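Local coordinates for protein lipid II:glycine glycyltransferase (Staphylococcus aureus, PDB 6SNR) that probably attaches the first glycine of the pentaglycine bridge to the lysine side chain of lipid II, with glycyl-tRNA as donor, in staphylococcal cell-wall synthesis, at residues Ile105-Asp110 / Gly386-Ile391. Sequence-based numbering, arbitrary orientation.
Sequences IKIDPD and GEFDYI
K106 is held between two acidic side chains of the facing segment, D389 on its strand and E387 just ahead of it. Its NZ donates to D389 OD1 at 2.7 Å, a salt bridge on the syn lone pair, and only weakly to OD2. It also donates to E387 OE2 at 2.8 Å, a second salt bridge, from above that carboxylate's plane. The lysine has CG anti to the backbone N (chi1 178°), then folds at chi3 and chi4. The two bends turn NZ back toward both carboxylates. D389 lies alongside, pointing the same way, while E387 crosses the lysine chain and rests its CD 3.6 Å from K106 CD. Two hydrogen-bonded pairs, I105 with Y390 and I107 with F388, flank the non-hydrogen-bonded pair K106 and D389. Strand 388-391, from near the C-terminus, is inserted antiparallel between 102-107 and 129-130 in one of two seven-stranded mixed sheets. These sheets are consistent with the twin acetyltransferase-like (GNAT-type) domains of FemABX proteins. On the face opposite K106, I107 CG1 packs 3.8 Å from F388 CB. Beyond the strands, one water donates to both D108 OD2 and E387 OE1. A second water links P109 O and G386 O. Further out, E401 gives K106 NZ another salt bridge, and the hydroxyls of Y397 and Y71 hydrogen-bond D389 OD2 and D108 OD2, respectively. Helix 117-125 packs against I107 and F388 through L123.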
# COMPACT_ATOMS: atom_id res chain seq x y z
N ILE A 105 4.39 -22.38 17.19
CA ILE A 105 4.14 -22.08 15.77
C ILE A 105 2.98 -21.08 15.76
O ILE A 105 1.86 -21.39 16.16
CB ILE A 105 3.70 -23.32 14.98
CG1 ILE A 105 4.84 -24.35 14.95
CG2 ILE A 105 3.26 -22.94 13.56
CD1 ILE A 105 4.34 -25.72 14.58
N LYS A 106 3.29 -19.89 15.28
CA LYS A 106 2.35 -18.76 15.30
C LYS A 106 1.87 -18.51 13.88
O LYS A 106 2.72 -18.30 12.97
CB LYS A 106 3.06 -17.52 15.84
CG LYS A 106 2.18 -16.23 15.86
CD LYS A 106 2.94 -15.07 16.42
CE LYS A 106 3.34 -15.26 17.86
NZ LYS A 106 2.17 -15.40 18.79
N ILE A 107 0.54 -18.42 13.70
CA ILE A 107 0.01 -18.13 12.36
C ILE A 107 -1.01 -16.98 12.44
O ILE A 107 -1.53 -16.66 13.52
CB ILE A 107 -0.67 -19.33 11.72
CG1 ILE A 107 -1.99 -19.67 12.46
CG2 ILE A 107 0.23 -20.58 11.67
CD1 ILE A 107 -2.81 -20.73 11.80
N ASP A 108 -1.26 -16.34 11.29
CA ASP A 108 -2.13 -15.15 11.24
C ASP A 108 -2.64 -14.92 9.80
O ASP A 108 -2.36 -13.88 9.19
CB ASP A 108 -1.48 -13.88 11.87
CG ASP A 108 -0.12 -13.51 11.35
OD1 ASP A 108 0.47 -14.24 10.52
OD2 ASP A 108 0.46 -12.53 11.80
N PRO A 109 -3.38 -15.89 9.25
CA PRO A 109 -3.70 -15.84 7.85
C PRO A 109 -4.68 -14.70 7.53
O PRO A 109 -5.41 -14.25 8.41
CB PRO A 109 -4.32 -17.19 7.58
CG PRO A 109 -4.94 -17.59 8.90
CD PRO A 109 -3.95 -17.07 9.90
N ASP A 110 -4.69 -14.25 6.29
CA ASP A 110 -5.62 -13.21 5.86
C ASP A 110 -6.97 -13.84 5.51
O ASP A 110 -7.26 -14.09 4.35
CB ASP A 110 -5.06 -12.48 4.66
CG ASP A 110 -5.88 -11.26 4.24
OD1 ASP A 110 -6.89 -10.87 4.91
OD2 ASP A 110 -5.51 -10.73 3.19
N GLY A 386 -7.42 -13.24 13.10
CA GLY A 386 -6.40 -12.96 14.07
C GLY A 386 -5.24 -13.95 14.12
O GLY A 386 -4.90 -14.54 13.13
N GLU A 387 -4.63 -14.02 15.30
CA GLU A 387 -3.37 -14.70 15.54
C GLU A 387 -3.62 -15.95 16.37
O GLU A 387 -4.40 -15.91 17.34
CB GLU A 387 -2.40 -13.75 16.24
CG GLU A 387 -0.99 -14.28 16.38
CD GLU A 387 -0.08 -13.22 16.92
OE1 GLU A 387 0.24 -12.24 16.20
OE2 GLU A 387 0.36 -13.35 18.07
N PHE A 388 -2.97 -17.06 16.00
CA PHE A 388 -3.16 -18.35 16.66
C PHE A 388 -1.79 -18.98 16.91
O PHE A 388 -0.90 -18.90 16.06
CB PHE A 388 -3.94 -19.31 15.75
CG PHE A 388 -5.30 -18.82 15.32
CD1 PHE A 388 -5.44 -17.90 14.31
CD2 PHE A 388 -6.46 -19.31 15.94
CE1 PHE A 388 -6.67 -17.42 13.96
CE2 PHE A 388 -7.71 -18.85 15.55
CZ PHE A 388 -7.81 -17.90 14.56
N ASP A 389 -1.65 -19.68 18.04
CA ASP A 389 -0.39 -20.31 18.40
C ASP A 389 -0.63 -21.79 18.66
O ASP A 389 -1.56 -22.15 19.38
CB ASP A 389 0.23 -19.68 19.64
CG ASP A 389 0.60 -18.25 19.43
OD1 ASP A 389 1.45 -18.02 18.56
OD2 ASP A 389 0.12 -17.37 20.19
N TYR A 390 0.19 -22.64 18.06
CA TYR A 390 0.25 -24.08 18.39
C TYR A 390 1.45 -24.19 19.31
O TYR A 390 2.60 -24.00 18.91
CB TYR A 390 0.37 -24.96 17.15
CG TYR A 390 0.33 -26.42 17.50
CD1 TYR A 390 1.48 -27.07 17.89
CD2 TYR A 390 -0.86 -27.14 17.44
CE1 TYR A 390 1.44 -28.42 18.23
CE2 TYR A 390 -0.89 -28.50 17.76
CZ TYR A 390 0.27 -29.11 18.17
OH TYR A 390 0.29 -30.47 18.50
N ILE A 391 1.19 -24.42 20.61
CA ILE A 391 2.22 -24.23 21.60
C ILE A 391 3.03 -25.53 21.76
O ILE A 391 2.43 -26.60 21.98
CB ILE A 391 1.63 -23.78 22.98
CG1 ILE A 391 0.95 -22.42 22.82
CG2 ILE A 391 2.72 -23.73 24.05
CD1 ILE A 391 0.02 -22.06 23.97
O HOH W 1 -0.57 -11.17 13.85
O HOH W 2 -5.52 -13.18 10.85